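Local coordinates for PA14 domain-containing protein (Clostridium clariflavum, PDB 6QDI) that probably senses plant biomass at the cell surface as a membrane-anchored anti-sigma factor, here through its tandem calcium-binding PA14 domains, at residues A[163-168]-A[263-268]; A[218-223]-A[243-248]. All coordinates share one frame; numbering follows the deposited sequence.

Interaction 1 of 2, residues A[163-168]-A[263-268]; sequences DEDNLT and LYRNTG. With CA (calcium ion), chain E; CA (calcium ion), chain F.
D165 and R265 carry this contact, in which the loop 163-168 lies against the end of strand 257-266. The guanidinium reaches D165 side-on and serves two different atoms: NE donates to the backbone O of D165 at 2.9 Å, while NH2 of R265 meets D165 OD1 at 3.1 Å in a salt bridge. A weak second bond from NH2 also falls on that backbone oxygen. The carboxylate and guanidinium planes stand 86° apart, and NH2 comes to OD1 from above the carboxylate plane, so the pair is not the flat, two-oxygen kind. A bend at chi3 (-51°) brings NE and NH2 of R265 round to face D165, and T267 CG2, of the same segment, lies over one guanidinium face, offset toward its rim. D165 OD2 is turned to a water, 2.6 Å away, that also donates to the backbone O of T267.

The setting is the second PA14 domain, a calcium-binding beta-sandwich, and both segments supply metal ligands. D163 O binds one calcium ion at 2.3 Å, together with D195 and K197. N266 OD1 and G268 O hold another, completed by D221, D222 and A270; N266 OD1 also accepts from G268 N, closing an Asx turn. Two residues back along the strand the chemistry becomes apolar: in the conformer described, one of two, L167 CD1 lies 3.9 Å from L263 CG, beside W237.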
loop_
_atom_site.group_PDB
_atom_site.type_symbol
_atom_site.label_atom_id
_atom_site.label_comp_id
_atom_site.label_asym_id
_atom_site.label_seq_id
_atom_site.Cartn_x
_atom_site.Cartn_y
_atom_site.Cartn_z
ATOM N N ASP A 163 -19.655 -7.132 -7.458
ATOM C CA ASP A 163 -20.199 -6.938 -6.119
ATOM C C ASP A 163 -20.482 -8.227 -5.383
ATOM O O ASP A 163 -20.639 -8.226 -4.160
ATOM C CB ASP A 163 -21.485 -6.100 -6.193
ATOM C CG ASP A 163 -21.508 -4.858 -5.324
ATOM O OD1 ASP A 163 -20.524 -4.557 -4.641
ATOM O OD2 ASP A 163 -22.548 -4.148 -5.375
ATOM N N GLU A 164 -20.585 -9.338 -6.094
ATOM C CA GLU A 164 -20.675 -10.656 -5.467
ATOM C C GLU A 164 -19.307 -11.317 -5.520
ATOM O O GLU A 164 -18.468 -10.951 -6.351
ATOM C CB GLU A 164 -21.702 -11.536 -6.198
ATOM C CG GLU A 164 -23.113 -11.010 -6.084
ATOM C CD GLU A 164 -23.755 -11.324 -4.752
ATOM O OE1 GLU A 164 -23.492 -12.376 -4.119
ATOM O OE2 GLU A 164 -24.595 -10.501 -4.343
ATOM N N ASP A 165 -19.109 -12.313 -4.669
ATOM C CA ASP A 165 -17.825 -13.034 -4.578
ATOM C C ASP A 165 -17.605 -14.071 -5.662
ATOM O O ASP A 165 -16.598 -14.753 -5.631
ATOM C CB ASP A 165 -17.623 -13.554 -3.154
ATOM C CG ASP A 165 -18.469 -14.709 -2.808
ATOM O OD1 ASP A 165 -18.946 -15.412 -3.726
ATOM O OD2 ASP A 165 -18.643 -14.989 -1.595
ATOM N N ASN A 166 -18.547 -14.184 -6.604
ATOM C CA ASN A 166 -18.548 -15.248 -7.581
ATOM C C ASN A 166 -18.524 -14.712 -9.011
ATOM O O ASN A 166 -19.044 -15.365 -9.920
ATOM C CB ASN A 166 -19.743 -16.182 -7.374
ATOM C CG ASN A 166 -21.064 -15.499 -7.673
ATOM O OD1 ASN A 166 -21.096 -14.280 -7.795
ATOM N ND2 ASN A 166 -22.130 -16.260 -7.834
ATOM N N LEU A 167 -17.906 -13.554 -9.228
ATOM C CA LEU A 167 -17.745 -12.977 -10.566
ATOM C C LEU A 167 -19.086 -12.628 -11.195
ATOM O O LEU A 167 -19.256 -12.707 -12.394
ATOM C CB LEU A 167 -16.898 -13.854 -11.498
ATOM C CG LEU A 167 -15.499 -14.175 -10.953
ATOM C CD1 LEU A 167 -14.791 -15.190 -11.853
ATOM C CD2 LEU A 167 -14.591 -12.933 -10.811
ATOM N N THR A 168 -20.018 -12.145 -10.367
ATOM C CA THR A 168 -21.321 -11.639 -10.859
ATOM C C THR A 168 -21.632 -10.292 -10.213
ATOM O O THR A 168 -20.994 -9.867 -9.229
ATOM C CB THR A 168 -22.486 -12.628 -10.631
ATOM O OG1 THR A 168 -22.779 -12.710 -9.227
ATOM C CG2 THR A 168 -22.130 -13.983 -11.202
ATOM N N LEU A 263 -8.342 -14.468 -11.613
ATOM C CA LEU A 263 -9.616 -14.328 -10.900
ATOM C C LEU A 263 -9.312 -14.299 -9.408
ATOM O O LEU A 263 -8.464 -15.037 -8.937
ATOM C CB LEU A 263 -10.546 -15.518 -11.197
ATOM C CG LEU A 263 -10.977 -15.778 -12.644
ATOM C CD1 LEU A 263 -11.162 -14.507 -13.451
ATOM C CD2 LEU A 263 -10.033 -16.692 -13.409
ATOM N N TYR A 264 -10.022 -13.431 -8.697
ATOM C CA TYR A 264 -9.769 -13.199 -7.284
ATOM C C TYR A 264 -11.069 -13.025 -6.534
ATOM O O TYR A 264 -12.002 -12.423 -7.067
ATOM C CB TYR A 264 -8.894 -11.912 -7.147
ATOM C CG TYR A 264 -8.915 -11.428 -5.726
ATOM C CD1 TYR A 264 -8.238 -12.121 -4.715
ATOM C CD2 TYR A 264 -9.769 -10.422 -5.357
ATOM C CE1 TYR A 264 -8.433 -11.796 -3.396
ATOM C CE2 TYR A 264 -9.972 -10.123 -4.033
ATOM C CZ TYR A 264 -9.312 -10.822 -3.050
ATOM O OH TYR A 264 -9.552 -10.491 -1.722
ATOM N N ARG A 265 -11.119 -13.483 -5.271
ATOM C CA ARG A 265 -12.265 -13.188 -4.437
ATOM C C ARG A 265 -11.879 -12.988 -2.976
ATOM O O ARG A 265 -10.933 -13.614 -2.457
ATOM C CB ARG A 265 -13.300 -14.309 -4.513
ATOM C CG ARG A 265 -12.852 -15.591 -3.876
ATOM C CD ARG A 265 -13.523 -16.812 -4.369
ATOM N NE ARG A 265 -14.956 -16.757 -4.369
ATOM C CZ ARG A 265 -15.724 -17.841 -4.389
ATOM N NH1 ARG A 265 -15.202 -19.046 -4.310
ATOM N NH2 ARG A 265 -17.030 -17.686 -4.450
ATOM N N ASN A 266 -12.666 -12.134 -2.337
ATOM C CA ASN A 266 -12.735 -12.076 -0.870
ATOM C C ASN A 266 -14.101 -12.628 -0.506
ATOM O O ASN A 266 -15.116 -12.198 -1.054
ATOM C CB ASN A 266 -12.607 -10.641 -0.355
ATOM C CG ASN A 266 -12.406 -10.591 1.157
ATOM O OD1 ASN A 266 -12.304 -11.627 1.815
ATOM N ND2 ASN A 266 -12.340 -9.399 1.715
ATOM N N THR A 267 -14.134 -13.558 0.442
ATOM C CA THR A 267 -15.382 -14.128 0.934
ATOM C C THR A 267 -15.697 -13.736 2.379
ATOM O O THR A 267 -16.716 -14.159 2.910
ATOM C CB THR A 267 -15.433 -15.661 0.771
ATOM O OG1 THR A 267 -14.394 -16.263 1.542
ATOM C CG2 THR A 267 -15.344 -16.083 -0.687
ATOM N N GLY A 268 -14.809 -12.951 2.996
ATOM C CA GLY A 268 -15.057 -12.468 4.338
ATOM C C GLY A 268 -13.733 -11.973 4.952
ATOM O O GLY A 268 -12.642 -12.444 4.626
HETATM CA CA CA E . -10.822 -12.878 3.272
HETATM CA CA CA F . -20.636 -7.909 -1.852
HETATM O O HOH W 1 -19.485 -5.953 -2.493
HETATM O O HOH W 2 -18.967 -14.826 1.013
HETATM O O HOH W 3 -22.709 -6.879 -2.511
HETATM O O HOH W 4 -21.800 -9.930 -1.562
#

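Interaction 2 of 2, residues A[218-223]-A[243-248]; sequences VSYDDG and NTAKTE. With CA (calcium ion), chain E.
Backbone hydrogen bonding between V218 and A245, and again between Y220 and N243, joins the two strands in antiparallel fashion, their short axes 4.7 Å apart at closest and 160° between directions. Each of these hydrogen-bonded pairs is closed by two N-H...O=C bonds, one in each direction; Y220 N to N243 O, at 2.9 Å, is nearly straight. Between them, S219 and T244 form the non-hydrogen-bonded pair, where the alpha carbons approach to 4.1 Å. Here CA-H...O contacts add to the bonding: T244 CA faces V218 O, and S219 CA faces N243 O.

The polar side-chain contact joins the hydroxyls of that middle pair, S219 OG and T244 OG1, at 2.8 Å on one face of the sheet. Both oxygens sit beside their own backbone N, chi1 -60° for S219 and -63° for T244, which brings them together across the strands.

Packing on the other face centres on the Y220 ring. N243 O lies 3.6 Å above one ring face, offset toward the rim, and Y220 OH runs out alongside N243 CB at 3.6 Å. The two side chains lie side by side and point the same way; beyond them E241 accepts from both Y220 OH and N243 ND2. A245 CB touches CE1 of the same ring, while V218 on this face packs against I234 and I273.

Past Y220 the chain turns a corner through a cis peptide before D222, and D222 and G223 together face R265 as a classic beta bulge. D221 OD1 and D222 OD2 each reach one calcium ion at 2.4 Å, a cis Asp-Asp pair as in the calcium sites of PA14-type yeast adhesins, in a site completed by N266, G268 and A270.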
loop_
_atom_site.group_PDB
_atom_site.type_symbol
_atom_site.label_atom_id
_atom_site.label_comp_id
_atom_site.label_asym_id
_atom_site.label_seq_id
_atom_site.Cartn_x
_atom_site.Cartn_y
_atom_site.Cartn_z
ATOM N N VAL A 218 1.133 -16.184 -7.011
ATOM C CA VAL A 218 -0.088 -15.467 -6.650
ATOM C C VAL A 218 -0.276 -15.624 -5.155
ATOM O O VAL A 218 -0.425 -16.749 -4.641
ATOM C CB VAL A 218 -1.303 -16.024 -7.395
ATOM C CG1 VAL A 218 -2.579 -15.339 -6.966
ATOM C CG2 VAL A 218 -1.112 -15.841 -8.876
ATOM N N SER A 219 -0.269 -14.501 -4.443
ATOM C CA SER A 219 -0.551 -14.488 -2.994
ATOM C C SER A 219 -1.946 -13.915 -2.822
ATOM O O SER A 219 -2.240 -12.892 -3.386
ATOM C CB SER A 219 0.464 -13.619 -2.297
ATOM O OG SER A 219 1.775 -14.078 -2.489
ATOM N N TYR A 220 -2.799 -14.586 -2.069
ATOM C CA TYR A 220 -4.235 -14.260 -2.047
ATOM C C TYR A 220 -4.824 -14.422 -0.657
ATOM O O TYR A 220 -4.402 -15.299 0.132
ATOM C CB TYR A 220 -5.031 -15.147 -3.060
ATOM C CG TYR A 220 -4.833 -16.632 -2.848
ATOM C CD1 TYR A 220 -3.797 -17.317 -3.442
ATOM C CD2 TYR A 220 -5.663 -17.380 -1.998
ATOM C CE1 TYR A 220 -3.553 -18.661 -3.186
ATOM C CE2 TYR A 220 -5.435 -18.733 -1.791
ATOM C CZ TYR A 220 -4.372 -19.362 -2.352
ATOM O OH TYR A 220 -4.087 -20.698 -2.149
ATOM N N ASP A 221 -5.858 -13.610 -0.435
ATOM C CA ASP A 221 -6.771 -13.788 0.697
ATOM C C ASP A 221 -8.123 -13.431 0.072
ATOM O O ASP A 221 -8.354 -12.240 -0.158
ATOM C CB ASP A 221 -6.441 -12.825 1.833
ATOM C CG ASP A 221 -7.469 -12.831 2.930
ATOM O OD1 ASP A 221 -8.588 -13.414 2.705
ATOM O OD2 ASP A 221 -7.190 -12.264 4.000
ATOM N N ASP A 222 -8.975 -14.393 -0.325
ATOM C CA ASP A 222 -8.963 -15.780 0.077
ATOM C C ASP A 222 -9.257 -16.814 -0.995
ATOM O O ASP A 222 -9.307 -17.994 -0.674
ATOM C CB ASP A 222 -9.843 -16.007 1.332
ATOM C CG ASP A 222 -11.231 -15.530 1.133
ATOM O OD1 ASP A 222 -12.006 -16.236 0.415
ATOM O OD2 ASP A 222 -11.614 -14.452 1.652
ATOM N N GLY A 223 -9.399 -16.404 -2.247
ATOM C CA GLY A 223 -9.430 -17.358 -3.348
ATOM C C GLY A 223 -8.881 -16.718 -4.602
ATOM O O GLY A 223 -9.003 -15.498 -4.791
ATOM N N ASN A 243 -2.943 -17.602 1.502
ATOM C CA ASN A 243 -1.863 -18.441 1.092
ATOM C C ASN A 243 -1.280 -17.870 -0.158
ATOM O O ASN A 243 -1.612 -16.782 -0.628
ATOM C CB ASN A 243 -2.349 -19.886 0.919
ATOM C CG ASN A 243 -1.317 -20.943 1.374
ATOM O OD1 ASN A 243 -0.134 -20.749 1.219
ATOM N ND2 ASN A 243 -1.792 -22.075 1.939
ATOM N N THR A 244 -0.256 -18.571 -0.591
ATOM C CA THR A 244 0.413 -18.252 -1.813
ATOM C C THR A 244 0.455 -19.561 -2.608
ATOM O O THR A 244 0.494 -20.667 -2.043
ATOM C CB THR A 244 1.860 -17.676 -1.597
ATOM O OG1 THR A 244 1.884 -16.422 -0.872
ATOM C CG2 THR A 244 2.589 -17.462 -2.881
ATOM N N ALA A 245 0.459 -19.432 -3.920
ATOM C CA ALA A 245 0.619 -20.553 -4.836
ATOM C C ALA A 245 1.542 -20.096 -5.955
ATOM O O ALA A 245 1.669 -18.891 -6.230
ATOM C CB ALA A 245 -0.732 -20.977 -5.409
ATOM N N LYS A 246 2.150 -21.043 -6.642
ATOM C CA LYS A 246 3.057 -20.725 -7.727
ATOM C C LYS A 246 2.889 -21.681 -8.889
ATOM O O LYS A 246 2.423 -22.822 -8.728
ATOM C CB LYS A 246 4.482 -20.707 -7.260
ATOM C CG LYS A 246 5.051 -22.039 -6.779
ATOM C CD LYS A 246 6.480 -21.887 -6.237
ATOM C CE LYS A 246 7.083 -23.144 -5.620
ATOM N NZ LYS A 246 6.731 -24.420 -6.283
ATOM N N THR A 247 3.301 -21.187 -10.053
ATOM C CA THR A 247 3.394 -22.044 -11.232
ATOM C C THR A 247 4.680 -22.871 -11.168
ATOM O O THR A 247 5.597 -22.562 -10.417
ATOM C CB THR A 247 3.357 -21.226 -12.540
ATOM O OG1 THR A 247 4.525 -20.414 -12.659
ATOM C CG2 THR A 247 2.120 -20.340 -12.595
ATOM N N GLU A 248 4.762 -23.856 -12.046
ATOM C CA GLU A 248 6.040 -24.431 -12.409
ATOM C C GLU A 248 6.846 -23.393 -13.195
ATOM O O GLU A 248 6.319 -22.377 -13.643
ATOM C CB GLU A 248 5.833 -25.691 -13.259
ATOM C CG GLU A 248 5.044 -26.760 -12.551
ATOM C CD GLU A 248 5.723 -27.162 -11.286
ATOM O OE1 GLU A 248 6.884 -27.621 -11.358
ATOM O OE2 GLU A 248 5.118 -27.001 -10.208
HETATM CA CA CA E . -10.822 -12.878 3.272
#

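Both contacts belong to the second PA14 domain and are partly buried, but they join different elements. Interaction 1 sets an irregular loop against a strand through side-chain charge, bridging water and a small apolar touch, whereas interaction 2 is regular strand pairing in which main-chain bonds dominate and side chains add to each face. They meet at one calcium ion, to which 218-223 gives two carboxylates and 263-268 an amide oxygen and a carbonyl. Second-shell bonds reinforce this junction: Y264 OH to D221 O and T267 OG1 to D222 OD1, each 2.6 Å and probably hydrogen bonds. Along the chain, interaction 2 is nested within the span closed by interaction 1.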